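Local atomic coordinates of amino acid amide racemase (PDB entry 6GIO), a protein that belongs to the class-III aminotransferase family of pyridoxal-5'-phosphate-dependent proteins and carries that cofactor covalently attached to a lysine. Residues R96-N101 with V263-G268; E205-D210 with M250-H255; V242-T247 with A308-I313; G344-R347 with A352-V355. All coordinates share one frame; numbering follows the deposited sequence.

Overall arrangement
Contacts 1, 2 and 3 lie close together around the sheet that holds strand 262-265, with centres 10 to 13 Å apart, while contact 4 lies in the other sheet, about 25 Å from contact 1 between centres. Contacts 1 and 2 both reach pyridoxal-5'-phosphate, through K267 and through E205 and S209. H251 of contact 2 leans on contact 1, its NE2 2.9 Å from I97 O. M250 O stands 2.7 Å from G245 N, a probable hydrogen bond joining contacts 2 and 3, and L244 CD2 of contact 3 packs 4.0 Å from F265 CE1 of contact 1. R246 and V242 carry contact 3 over to A352 of contact 4.

Contact 1: R96-N101 with V263-G268; sequences RITPGN and VVFGKG. With PLP (pyridoxal-5'-phosphate), chain G.
T98 turns a hydroxyl rather than a methyl to the ring of F265: OG1 lies 3.5 Å from F265 CZ, approaching obliquely, and no hydrogen bond joins the segments. That oxygen is engaged elsewhere, since T98 OG1 is bonded to L94 O, back in the last turns of helix 85-97. The other branch of T98 does the apolar work. With CG2 anti to the backbone N (chi1 -53°, measured to OG1), the methyl meets V263 CG2 tip to tip at 4.1 Å. V263 spreads its two methyls over different neighbours, for its CG1 sits 3.5 Å above one face of the F265 ring, offset toward the rim. V263 and F265 therefore present one side of strand 262-265 to the loop that follows helix 85-97. In the sheet this strand runs between 276-281 and 234-238, paired through V263 with V279, F265 with A277 and V264 with V237. Just past its end comes K267, whose NZ is covalently bound to PLP C4A at 1.3 Å, a length consistent with the internal aldimine of fold-type I enzymes. The lysine chain bends at its last torsion (chi4 79°) to bring NZ onto that carbon. G112 and S113 of this chain, and T295 of the second subunit, also hydrogen-bond the cofactor. Between the segments, contact with the strand leading to K267 is thus van der Waals alone, the T98 hydroxyl being bonded to L94.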
loop_
_atom_site.group_PDB
_atom_site.type_symbol
_atom_site.label_atom_id
_atom_site.label_comp_id
_atom_site.label_asym_id
_atom_site.label_seq_id
_atom_site.Cartn_x
_atom_site.Cartn_y
_atom_site.Cartn_z
ATOM N N ARG C 96 -21.783 8.144 5.121
ATOM C CA ARG C 96 -23.189 7.987 4.876
ATOM C C ARG C 96 -23.619 6.513 4.850
ATOM O O ARG C 96 -24.624 6.183 5.428
ATOM C CB ARG C 96 -23.549 8.674 3.540
ATOM C CG ARG C 96 -25.028 8.674 3.161
ATOM C CD ARG C 96 -25.280 9.372 1.811
ATOM N NE ARG C 96 -24.339 8.913 0.780
ATOM C CZ ARG C 96 -24.505 7.842 -0.002
ATOM N NH1 ARG C 96 -25.606 7.088 0.078
ATOM N NH2 ARG C 96 -23.561 7.524 -0.879
ATOM N N ILE C 97 -22.879 5.629 4.170
ATOM C CA ILE C 97 -23.322 4.235 4.078
ATOM C C ILE C 97 -22.981 3.349 5.283
ATOM O O ILE C 97 -23.396 2.199 5.352
ATOM C CB ILE C 97 -22.827 3.538 2.780
ATOM C CG1 ILE C 97 -21.340 3.230 2.811
ATOM C CG2 ILE C 97 -23.209 4.361 1.566
ATOM C CD1 ILE C 97 -20.906 2.180 1.781
ATOM N N THR C 98 -22.190 3.845 6.221
ATOM C CA THR C 98 -21.792 3.015 7.322
ATOM C C THR C 98 -22.502 3.555 8.556
ATOM O O THR C 98 -22.321 4.691 8.924
ATOM C CB THR C 98 -20.255 2.993 7.516
ATOM O OG1 THR C 98 -19.601 2.649 6.272
ATOM C CG2 THR C 98 -19.866 1.963 8.580
ATOM N N PRO C 99 -23.335 2.735 9.198
ATOM C CA PRO C 99 -23.965 3.273 10.411
ATOM C C PRO C 99 -22.924 3.595 11.479
ATOM O O PRO C 99 -21.842 2.986 11.535
ATOM C CB PRO C 99 -24.866 2.138 10.875
ATOM C CG PRO C 99 -24.204 0.896 10.358
ATOM C CD PRO C 99 -23.542 1.283 9.053
ATOM N N GLY C 100 -23.252 4.549 12.321
ATOM C CA GLY C 100 -22.301 5.063 13.270
ATOM C C GLY C 100 -22.890 6.232 14.025
ATOM O O GLY C 100 -23.844 6.843 13.572
ATOM N N ASN C 101 -22.320 6.509 15.183
ATOM C CA ASN C 101 -22.804 7.612 16.046
ATOM C C ASN C 101 -21.657 8.578 16.347
ATOM O O ASN C 101 -20.525 8.140 16.351
ATOM C CB ASN C 101 -23.425 7.052 17.316
ATOM C CG ASN C 101 -24.743 6.364 17.053
ATOM O OD1 ASN C 101 -24.980 5.285 17.568
ATOM N ND2 ASN C 101 -25.585 6.969 16.238
ATOM N N VAL C 263 -14.434 0.442 11.369
ATOM C CA VAL C 263 -14.584 -0.500 10.278
ATOM C C VAL C 263 -13.434 -0.332 9.303
ATOM O O VAL C 263 -13.052 0.805 8.997
ATOM C CB VAL C 263 -15.924 -0.322 9.527
ATOM C CG1 VAL C 263 -16.064 -1.391 8.455
ATOM C CG2 VAL C 263 -17.112 -0.385 10.484
ATOM N N VAL C 264 -12.885 -1.458 8.846
ATOM C CA VAL C 264 -11.764 -1.463 7.896
ATOM C C VAL C 264 -12.266 -2.008 6.570
ATOM O O VAL C 264 -12.937 -3.094 6.522
ATOM C CB VAL C 264 -10.588 -2.309 8.431
ATOM C CG1 VAL C 264 -9.373 -2.282 7.470
ATOM C CG2 VAL C 264 -10.183 -1.828 9.819
ATOM N N PHE C 265 -12.016 -1.236 5.489
ATOM C CA PHE C 265 -12.444 -1.624 4.167
ATOM C C PHE C 265 -11.262 -1.845 3.232
ATOM O O PHE C 265 -10.192 -1.261 3.418
ATOM C CB PHE C 265 -13.327 -0.552 3.549
ATOM C CG PHE C 265 -14.600 -0.258 4.307
ATOM C CD1 PHE C 265 -15.737 -0.985 4.069
ATOM C CD2 PHE C 265 -14.674 0.836 5.163
ATOM C CE1 PHE C 265 -16.902 -0.685 4.716
ATOM C CE2 PHE C 265 -15.862 1.169 5.798
ATOM C CZ PHE C 265 -16.972 0.393 5.586
ATOM N N GLY C 266 -11.467 -2.671 2.212
ATOM C CA GLY C 266 -10.436 -2.853 1.203
ATOM C C GLY C 266 -10.890 -3.674 0.038
ATOM O O GLY C 266 -12.070 -3.739 -0.279
ATOM N N LYS C 267 -9.921 -4.322 -0.601
ATOM C CA LYS C 267 -10.192 -5.193 -1.724
ATOM C C LYS C 267 -11.215 -4.552 -2.703
ATOM O O LYS C 267 -10.874 -3.616 -3.440
ATOM C CB LYS C 267 -10.603 -6.575 -1.224
ATOM C CG LYS C 267 -9.424 -7.472 -0.848
ATOM C CD LYS C 267 -9.863 -8.874 -0.373
ATOM C CE LYS C 267 -8.686 -9.841 -0.137
ATOM N NZ LYS C 267 -7.954 -9.677 1.142
ATOM N N GLY C 268 -12.452 -5.050 -2.704
ATOM C CA GLY C 268 -13.473 -4.623 -3.646
ATOM C C GLY C 268 -13.821 -3.147 -3.625
ATOM O O GLY C 268 -14.399 -2.670 -4.577
HETATM N N1 PLP G . -8.182 -8.337 6.095
HETATM C C2 PLP G . -8.943 -9.301 5.522
HETATM C C2A PLP G . -10.144 -9.887 6.198
HETATM C C3 PLP G . -8.599 -9.841 4.181
HETATM O O3 PLP G . -9.356 -10.799 3.633
HETATM C C4 PLP G . -7.444 -9.295 3.442
HETATM C C4A PLP G . -7.100 -9.820 2.085
HETATM C C5 PLP G . -6.679 -8.220 4.166
HETATM C C6 PLP G . -7.102 -7.816 5.451
HETATM C C5A PLP G . -5.432 -7.626 3.532
HETATM O O4P PLP G . -5.621 -7.084 2.218
HETATM P P PLP G . -4.391 -6.889 1.219
HETATM O O1P PLP G . -4.934 -5.872 0.263
HETATM O O2P PLP G . -4.130 -8.237 0.571
HETATM O O3P PLP G . -3.253 -6.344 2.070
#

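Contact 2: E205-D210 with M250-H255; sequences EPILSD and MHCFQH. With PLP (pyridoxal-5'-phosphate), chain G.
I207 CG1 stands anti to its own carbonyl carbon (chi1 -62°) and C252 SG anti to the backbone N (chi1 -175°), and these two settings bring the isoleucine's end onto the sulfur. I207 CD1 lies 3.6 Å from C252 SG, with CG1 close behind. The same sulfur touches P206 CB at 3.8 Å, and C252 CB rests against P206 CG, leaving the cysteine lodged between the proline ring and the isoleucine branch. All of this is buried apolar contact. The segment 205-210 leaves the end of strand 199-204 in the large-domain sheet of a fold-type I PLP protein, and the loop runs directly into the cofactor pocket. There E205 OE2 comes within 3.5 Å of PLP C2A. Two groups of S209 grip that oxygen: OG bonds to it at 2.6 Å on the syn side, 17° out of the carboxylate plane, while S209 N reaches it at 3.0 Å from above the plane. The other carboxylate oxygen, OE1, is held by Y139 N. Across the contact, C252 opens a short 3-10 turn in which Q254 N bonds H251 O. Its first two amides, those of C252 and F253, are bonded to the carboxylate of E239, and Q254 OE1 accepts from H251 N at 3.1 Å.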
loop_
_atom_site.group_PDB
_atom_site.type_symbol
_atom_site.label_atom_id
_atom_site.label_comp_id
_atom_site.label_asym_id
_atom_site.label_seq_id
_atom_site.Cartn_x
_atom_site.Cartn_y
_atom_site.Cartn_z
ATOM N N GLU C 205 -13.188 -10.516 12.157
ATOM C CA GLU C 205 -13.720 -10.854 10.850
ATOM C C GLU C 205 -15.158 -11.413 11.031
ATOM O O GLU C 205 -15.348 -12.400 11.752
ATOM C CB GLU C 205 -12.878 -11.949 10.167
ATOM C CG GLU C 205 -11.434 -11.610 9.839
ATOM C CD GLU C 205 -10.812 -12.650 8.911
ATOM O OE1 GLU C 205 -9.843 -13.308 9.262
ATOM O OE2 GLU C 205 -11.298 -12.826 7.804
ATOM N N PRO C 206 -16.156 -10.822 10.357
ATOM C CA PRO C 206 -17.544 -11.306 10.470
ATOM C C PRO C 206 -17.814 -12.619 9.746
ATOM O O PRO C 206 -18.790 -13.276 10.038
ATOM C CB PRO C 206 -18.375 -10.171 9.906
ATOM C CG PRO C 206 -17.465 -9.445 8.967
ATOM C CD PRO C 206 -16.050 -9.653 9.460
ATOM N N ILE C 207 -16.950 -12.988 8.826
ATOM C CA ILE C 207 -16.816 -14.358 8.328
ATOM C C ILE C 207 -15.335 -14.559 8.292
ATOM O O ILE C 207 -14.606 -13.698 7.809
ATOM C CB ILE C 207 -17.373 -14.527 6.892
ATOM C CG1 ILE C 207 -18.859 -14.204 6.901
ATOM C CG2 ILE C 207 -17.103 -15.937 6.383
ATOM C CD1 ILE C 207 -19.515 -14.091 5.547
ATOM N N LEU C 208 -14.859 -15.662 8.834
ATOM C CA LEU C 208 -13.435 -15.882 8.904
ATOM C C LEU C 208 -13.028 -16.333 7.515
ATOM O O LEU C 208 -13.442 -17.396 7.096
ATOM C CB LEU C 208 -13.136 -16.961 9.932
ATOM C CG LEU C 208 -11.664 -17.252 10.239
ATOM C CD1 LEU C 208 -11.153 -16.222 11.223
ATOM C CD2 LEU C 208 -11.499 -18.653 10.778
ATOM N N SER C 209 -12.194 -15.541 6.859
ATOM C CA SER C 209 -11.937 -15.615 5.413
ATOM C C SER C 209 -10.914 -16.690 5.067
ATOM O O SER C 209 -11.292 -17.826 4.780
ATOM C CB SER C 209 -11.450 -14.255 4.900
ATOM O OG SER C 209 -10.305 -13.793 5.633
ATOM N N ASP C 210 -9.628 -16.347 5.127
ATOM C CA ASP C 210 -8.585 -17.328 4.851
ATOM C C ASP C 210 -8.578 -18.477 5.845
ATOM O O ASP C 210 -8.023 -19.534 5.569
ATOM C CB ASP C 210 -7.218 -16.685 4.770
ATOM C CG ASP C 210 -6.878 -16.282 3.368
ATOM O OD1 ASP C 210 -6.441 -17.167 2.566
ATOM O OD2 ASP C 210 -7.083 -15.093 3.062
ATOM N N MET C 250 -25.213 -4.462 2.973
ATOM C CA MET C 250 -24.115 -3.611 2.556
ATOM C C MET C 250 -22.853 -4.035 3.312
ATOM O O MET C 250 -21.803 -4.251 2.712
ATOM C CB MET C 250 -24.446 -2.127 2.783
ATOM C CG MET C 250 -23.316 -1.170 2.342
ATOM S SD MET C 250 -22.839 -1.290 0.577
ATOM C CE MET C 250 -23.806 0.051 -0.118
ATOM N N HIS C 251 -22.975 -4.188 4.628
ATOM C CA HIS C 251 -21.850 -4.652 5.459
ATOM C C HIS C 251 -22.135 -5.999 6.089
ATOM O O HIS C 251 -23.211 -6.208 6.677
ATOM C CB HIS C 251 -21.550 -3.651 6.564
ATOM C CG HIS C 251 -21.442 -2.246 6.084
ATOM N ND1 HIS C 251 -20.405 -1.820 5.278
ATOM C CD2 HIS C 251 -22.233 -1.164 6.306
ATOM C CE1 HIS C 251 -20.581 -0.538 5.005
ATOM N NE2 HIS C 251 -21.681 -0.117 5.615
ATOM N N CYS C 252 -21.172 -6.916 5.986
ATOM C CA CYS C 252 -21.390 -8.230 6.543
ATOM C C CYS C 252 -21.704 -8.168 8.023
ATOM O O CYS C 252 -22.376 -9.013 8.521
ATOM C CB CYS C 252 -20.215 -9.155 6.308
ATOM S SG CYS C 252 -20.524 -10.854 6.881
ATOM N N PHE C 253 -21.183 -7.191 8.746
ATOM C CA PHE C 253 -21.467 -7.146 10.200
ATOM C C PHE C 253 -22.927 -6.857 10.509
ATOM O O PHE C 253 -23.383 -7.110 11.653
ATOM C CB PHE C 253 -20.560 -6.149 10.918
ATOM C CG PHE C 253 -20.817 -4.709 10.588
ATOM C CD1 PHE C 253 -21.808 -3.987 11.259
ATOM C CD2 PHE C 253 -19.999 -4.020 9.687
ATOM C CE1 PHE C 253 -22.008 -2.646 10.992
ATOM C CE2 PHE C 253 -20.176 -2.653 9.451
ATOM C CZ PHE C 253 -21.182 -1.976 10.095
ATOM N N GLN C 254 -23.671 -6.344 9.527
ATOM C CA GLN C 254 -25.094 -6.067 9.758
ATOM C C GLN C 254 -25.927 -7.352 9.884
ATOM O O GLN C 254 -27.040 -7.296 10.377
ATOM C CB GLN C 254 -25.687 -5.153 8.664
ATOM C CG GLN C 254 -25.098 -3.770 8.640
ATOM C CD GLN C 254 -25.544 -2.908 7.488
ATOM O OE1 GLN C 254 -25.352 -3.243 6.312
ATOM N NE2 GLN C 254 -26.052 -1.723 7.827
ATOM N N HIS C 255 -25.390 -8.496 9.436
ATOM C CA HIS C 255 -26.001 -9.785 9.686
ATOM C C HIS C 255 -25.871 -10.199 11.176
ATOM O O HIS C 255 -26.585 -11.064 11.629
ATOM C CB HIS C 255 -25.314 -10.891 8.849
ATOM C CG HIS C 255 -25.522 -10.763 7.378
ATOM N ND1 HIS C 255 -26.723 -11.058 6.767
ATOM C CD2 HIS C 255 -24.681 -10.374 6.391
ATOM C CE1 HIS C 255 -26.612 -10.840 5.469
ATOM N NE2 HIS C 255 -25.384 -10.430 5.214
HETATM N N1 PLP G . -8.182 -8.337 6.095
HETATM C C2 PLP G . -8.943 -9.301 5.522
HETATM C C2A PLP G . -10.144 -9.887 6.198
HETATM C C3 PLP G . -8.599 -9.841 4.181
HETATM O O3 PLP G . -9.356 -10.799 3.633
HETATM C C4 PLP G . -7.444 -9.295 3.442
HETATM C C4A PLP G . -7.100 -9.820 2.085
HETATM C C5 PLP G . -6.679 -8.220 4.166
HETATM C C6 PLP G . -7.102 -7.816 5.451
HETATM C C5A PLP G . -5.432 -7.626 3.532
HETATM O O4P PLP G . -5.621 -7.084 2.218
HETATM P P PLP G . -4.391 -6.889 1.219
HETATM O O1P PLP G . -4.934 -5.872 0.263
HETATM O O2P PLP G . -4.130 -8.237 0.571
HETATM O O3P PLP G . -3.253 -6.344 2.070
#

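Contact 3: V242-T247 with A308-I313; sequences VGLGRT and AVLNTI
A type I' beta turn from G243 to R246, in the loop between strands 234-238 and 262-265, packs its projecting leucine on helix 300-315. L244 takes up a left-handed backbone conformation, and its side chain is directed at the helix. Both of its methyls come up to the same atom: L310 CD2 is 3.9 Å from L244 CD2 and 4.0 Å from L244 CD1, so one leucine tip crosses the fork of the other obliquely. L310 also meets L90, L94 and I97 of helix 85-97, which places it in the seam between two helices and the turn. One helical turn further along, I313 closes over the backbone of the turn. Its CG1 is anti to the carbonyl carbon (chi1 -74°), and CD1 at the end of that branch comes 3.5 Å from L244 O. At G245, with phi 88°, I313 CG2 and the carbonyl O of L244 leave too little room for a CB, which accounts for the glycine. On another side of the helix, toward A62 of helix 61-72, T312 folds back on its own chain. A308 O accepts from T312 OG1 at 2.7 Å and from T312 N, the two donors arriving from opposite faces of the carbonyl plane.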
loop_
_atom_site.group_PDB
_atom_site.type_symbol
_atom_site.label_atom_id
_atom_site.label_comp_id
_atom_site.label_asym_id
_atom_site.label_seq_id
_atom_site.Cartn_x
_atom_site.Cartn_y
_atom_site.Cartn_z
ATOM N N VAL C 242 -15.349 -9.488 2.813
ATOM C CA VAL C 242 -16.750 -9.854 2.585
ATOM C C VAL C 242 -17.651 -8.619 2.673
ATOM O O VAL C 242 -18.893 -8.730 2.766
ATOM C CB VAL C 242 -17.257 -10.942 3.593
ATOM C CG1 VAL C 242 -16.484 -12.247 3.464
ATOM C CG2 VAL C 242 -17.237 -10.445 5.032
ATOM N N GLY C 243 -17.016 -7.440 2.627
ATOM C CA GLY C 243 -17.727 -6.163 2.712
ATOM C C GLY C 243 -18.392 -5.786 1.394
ATOM O O GLY C 243 -18.200 -6.452 0.339
ATOM N N LEU C 244 -19.180 -4.716 1.501
ATOM C CA LEU C 244 -19.702 -3.902 0.398
ATOM C C LEU C 244 -20.692 -4.635 -0.492
ATOM O O LEU C 244 -20.466 -4.783 -1.686
ATOM C CB LEU C 244 -18.561 -3.269 -0.396
ATOM C CG LEU C 244 -17.748 -2.254 0.441
ATOM C CD1 LEU C 244 -16.697 -1.579 -0.426
ATOM C CD2 LEU C 244 -18.617 -1.190 1.135
ATOM N N GLY C 245 -21.749 -5.137 0.140
ATOM C CA GLY C 245 -22.827 -5.779 -0.565
ATOM C C GLY C 245 -22.713 -7.265 -0.835
ATOM O O GLY C 245 -23.743 -7.906 -1.051
ATOM N N ARG C 246 -21.503 -7.833 -0.793
ATOM C CA ARG C 246 -21.304 -9.235 -1.212
ATOM C C ARG C 246 -22.167 -10.282 -0.432
ATOM O O ARG C 246 -22.654 -11.265 -0.999
ATOM C CB ARG C 246 -19.825 -9.575 -1.135
ATOM C CG ARG C 246 -19.478 -11.000 -1.454
ATOM C CD ARG C 246 -17.986 -11.170 -1.507
ATOM N NE ARG C 246 -17.390 -10.466 -2.633
ATOM C CZ ARG C 246 -17.371 -10.911 -3.892
ATOM N NH1 ARG C 246 -17.943 -12.059 -4.235
ATOM N NH2 ARG C 246 -16.791 -10.182 -4.833
ATOM N N THR C 247 -22.418 -10.019 0.843
ATOM C CA THR C 247 -23.145 -10.973 1.680
ATOM C C THR C 247 -24.667 -10.811 1.728
ATOM O O THR C 247 -25.327 -11.463 2.547
ATOM C CB THR C 247 -22.641 -10.927 3.146
ATOM O OG1 THR C 247 -22.921 -9.641 3.724
ATOM C CG2 THR C 247 -21.171 -11.277 3.217
ATOM N N ALA C 308 -17.382 5.096 -7.759
ATOM C CA ALA C 308 -18.115 4.377 -8.786
ATOM C C ALA C 308 -18.549 3.017 -8.264
ATOM O O ALA C 308 -19.664 2.554 -8.526
ATOM C CB ALA C 308 -17.278 4.217 -10.059
ATOM N N VAL C 309 -17.698 2.358 -7.498
ATOM C CA VAL C 309 -18.090 1.064 -6.924
ATOM C C VAL C 309 -19.307 1.216 -5.990
ATOM O O VAL C 309 -20.339 0.550 -6.142
ATOM C CB VAL C 309 -16.903 0.388 -6.209
ATOM C CG1 VAL C 309 -17.375 -0.757 -5.340
ATOM C CG2 VAL C 309 -15.870 -0.130 -7.230
ATOM N N LEU C 310 -19.184 2.083 -5.006
ATOM C CA LEU C 310 -20.270 2.304 -4.053
ATOM C C LEU C 310 -21.522 2.765 -4.767
ATOM O O LEU C 310 -22.616 2.308 -4.456
ATOM C CB LEU C 310 -19.873 3.345 -3.013
ATOM C CG LEU C 310 -18.697 3.036 -2.101
ATOM C CD1 LEU C 310 -18.681 4.056 -0.967
ATOM C CD2 LEU C 310 -18.771 1.640 -1.528
ATOM N N ASN C 311 -21.382 3.652 -5.755
ATOM C CA ASN C 311 -22.581 4.196 -6.397
ATOM C C ASN C 311 -23.334 3.083 -7.150
ATOM O O ASN C 311 -24.554 2.964 -7.031
ATOM C CB ASN C 311 -22.222 5.365 -7.322
ATOM C CG ASN C 311 -23.443 6.009 -7.954
ATOM O OD1 ASN C 311 -24.262 6.630 -7.282
ATOM N ND2 ASN C 311 -23.574 5.834 -9.239
ATOM N N THR C 312 -22.599 2.256 -7.904
ATOM C CA THR C 312 -23.174 1.135 -8.629
ATOM C C THR C 312 -23.859 0.123 -7.728
ATOM O O THR C 312 -24.962 -0.363 -8.014
ATOM C CB THR C 312 -22.071 0.425 -9.404
ATOM O OG1 THR C 312 -21.443 1.375 -10.256
ATOM C CG2 THR C 312 -22.609 -0.684 -10.200
ATOM N N ILE C 313 -23.216 -0.190 -6.613
ATOM C CA ILE C 313 -23.774 -1.127 -5.637
ATOM C C ILE C 313 -25.082 -0.606 -5.034
ATOM O O ILE C 313 -26.018 -1.388 -4.857
ATOM C CB ILE C 313 -22.723 -1.470 -4.519
ATOM C CG1 ILE C 313 -21.635 -2.412 -5.066
ATOM C CG2 ILE C 313 -23.354 -2.150 -3.318
ATOM C CD1 ILE C 313 -20.381 -2.354 -4.230
#

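Contact 4: G344-R347 with A352-V355; sequences GDVR and AIGV
V346 and I353 lie side by side and point the same way, V346 CG1 standing 4.2 Å from I353 CG2, while V346 CG2 meets V355 CG2 at 4.3 Å. These three side chains make one apolar face of the hairpin formed by strands 343-349 and 352-357, and L333 and F329 of helix 318-339 pack against it. The two segments run antiparallel, 178° between their directions. V346 with V355 is a non-hydrogen-bonded pair. R347 with G354 is a hydrogen-bonded one, closed by R347 N to G354 O at 2.9 Å and by the nearly straight G354 N to R347 O at 2.8 Å. Just before these pairs comes a classic beta bulge, G344 and D345 together standing opposite D356. R347 leaves the sheet on the face opposite the valines. Its CG sits between the backbone N and the carbonyl carbon (chi1 50°), and the chain then extends out to NE. The guanidinium meets D345 edge on and in plane: NH1 reaches OD2 at 3.0 Å, using the anti lone pair of that oxygen. D356 forms a second salt bridge with NH2, and G212 O accepts from NH2 too. Two carboxylates and a carbonyl thus limit rotation of the guanidinium and probably offset its positive charge.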
loop_
_atom_site.group_PDB
_atom_site.type_symbol
_atom_site.label_atom_id
_atom_site.label_comp_id
_atom_site.label_asym_id
_atom_site.label_seq_id
_atom_site.Cartn_x
_atom_site.Cartn_y
_atom_site.Cartn_z
ATOM N N GLY C 344 -18.192 -31.699 1.657
ATOM C CA GLY C 344 -18.711 -31.836 3.023
ATOM C C GLY C 344 -19.614 -30.708 3.478
ATOM O O GLY C 344 -20.528 -30.925 4.305
ATOM N N ASP C 345 -19.370 -29.493 2.980
ATOM C CA ASP C 345 -20.155 -28.315 3.410
ATOM C C ASP C 345 -20.091 -27.264 2.306
ATOM O O ASP C 345 -19.129 -27.206 1.535
ATOM C CB ASP C 345 -19.556 -27.747 4.700
ATOM C CG ASP C 345 -20.505 -26.819 5.470
ATOM O OD1 ASP C 345 -21.740 -26.873 5.295
ATOM O OD2 ASP C 345 -19.985 -26.048 6.301
ATOM N N VAL C 346 -21.144 -26.456 2.232
ATOM C CA VAL C 346 -21.198 -25.282 1.403
ATOM C C VAL C 346 -21.679 -24.216 2.357
ATOM O O VAL C 346 -22.761 -24.341 2.921
ATOM C CB VAL C 346 -22.191 -25.441 0.203
ATOM C CG1 VAL C 346 -22.279 -24.137 -0.598
ATOM C CG2 VAL C 346 -21.773 -26.596 -0.710
ATOM N N ARG C 347 -20.848 -23.198 2.609
ATOM C CA ARG C 347 -21.194 -22.185 3.648
ATOM C C ARG C 347 -20.808 -20.826 3.131
ATOM O O ARG C 347 -20.142 -20.694 2.111
ATOM C CB ARG C 347 -20.515 -22.497 4.990
ATOM C CG ARG C 347 -19.007 -22.766 4.904
ATOM C CD ARG C 347 -18.329 -22.902 6.284
ATOM N NE ARG C 347 -16.896 -23.157 6.110
ATOM C CZ ARG C 347 -16.331 -24.361 6.120
ATOM N NH1 ARG C 347 -17.046 -25.439 6.327
ATOM N NH2 ARG C 347 -15.043 -24.497 5.905
ATOM N N ALA C 352 -20.164 -14.722 -1.063
ATOM C CA ALA C 352 -18.948 -15.160 -0.375
ATOM C C ALA C 352 -19.203 -16.600 0.011
ATOM O O ALA C 352 -19.872 -16.878 0.997
ATOM C CB ALA C 352 -18.665 -14.305 0.854
ATOM N N ILE C 353 -18.667 -17.519 -0.793
ATOM C CA ILE C 353 -19.050 -18.898 -0.688
ATOM C C ILE C 353 -17.859 -19.796 -0.583
ATOM O O ILE C 353 -16.929 -19.680 -1.379
ATOM C CB ILE C 353 -19.912 -19.321 -1.926
ATOM C CG1 ILE C 353 -21.239 -18.576 -1.878
ATOM C CG2 ILE C 353 -20.152 -20.824 -1.946
ATOM C CD1 ILE C 353 -21.911 -18.437 -3.241
ATOM N N GLY C 354 -17.922 -20.709 0.387
ATOM C CA GLY C 354 -16.881 -21.722 0.577
ATOM C C GLY C 354 -17.421 -23.124 0.423
ATOM O O GLY C 354 -18.524 -23.411 0.871
ATOM N N VAL C 355 -16.630 -23.990 -0.198
ATOM C CA VAL C 355 -16.943 -25.409 -0.284
ATOM C C VAL C 355 -15.884 -26.273 0.401
ATOM O O VAL C 355 -14.776 -26.422 -0.097
ATOM C CB VAL C 355 -17.096 -25.846 -1.765
ATOM C CG1 VAL C 355 -17.481 -27.324 -1.849
ATOM C CG2 VAL C 355 -18.149 -24.999 -2.458
#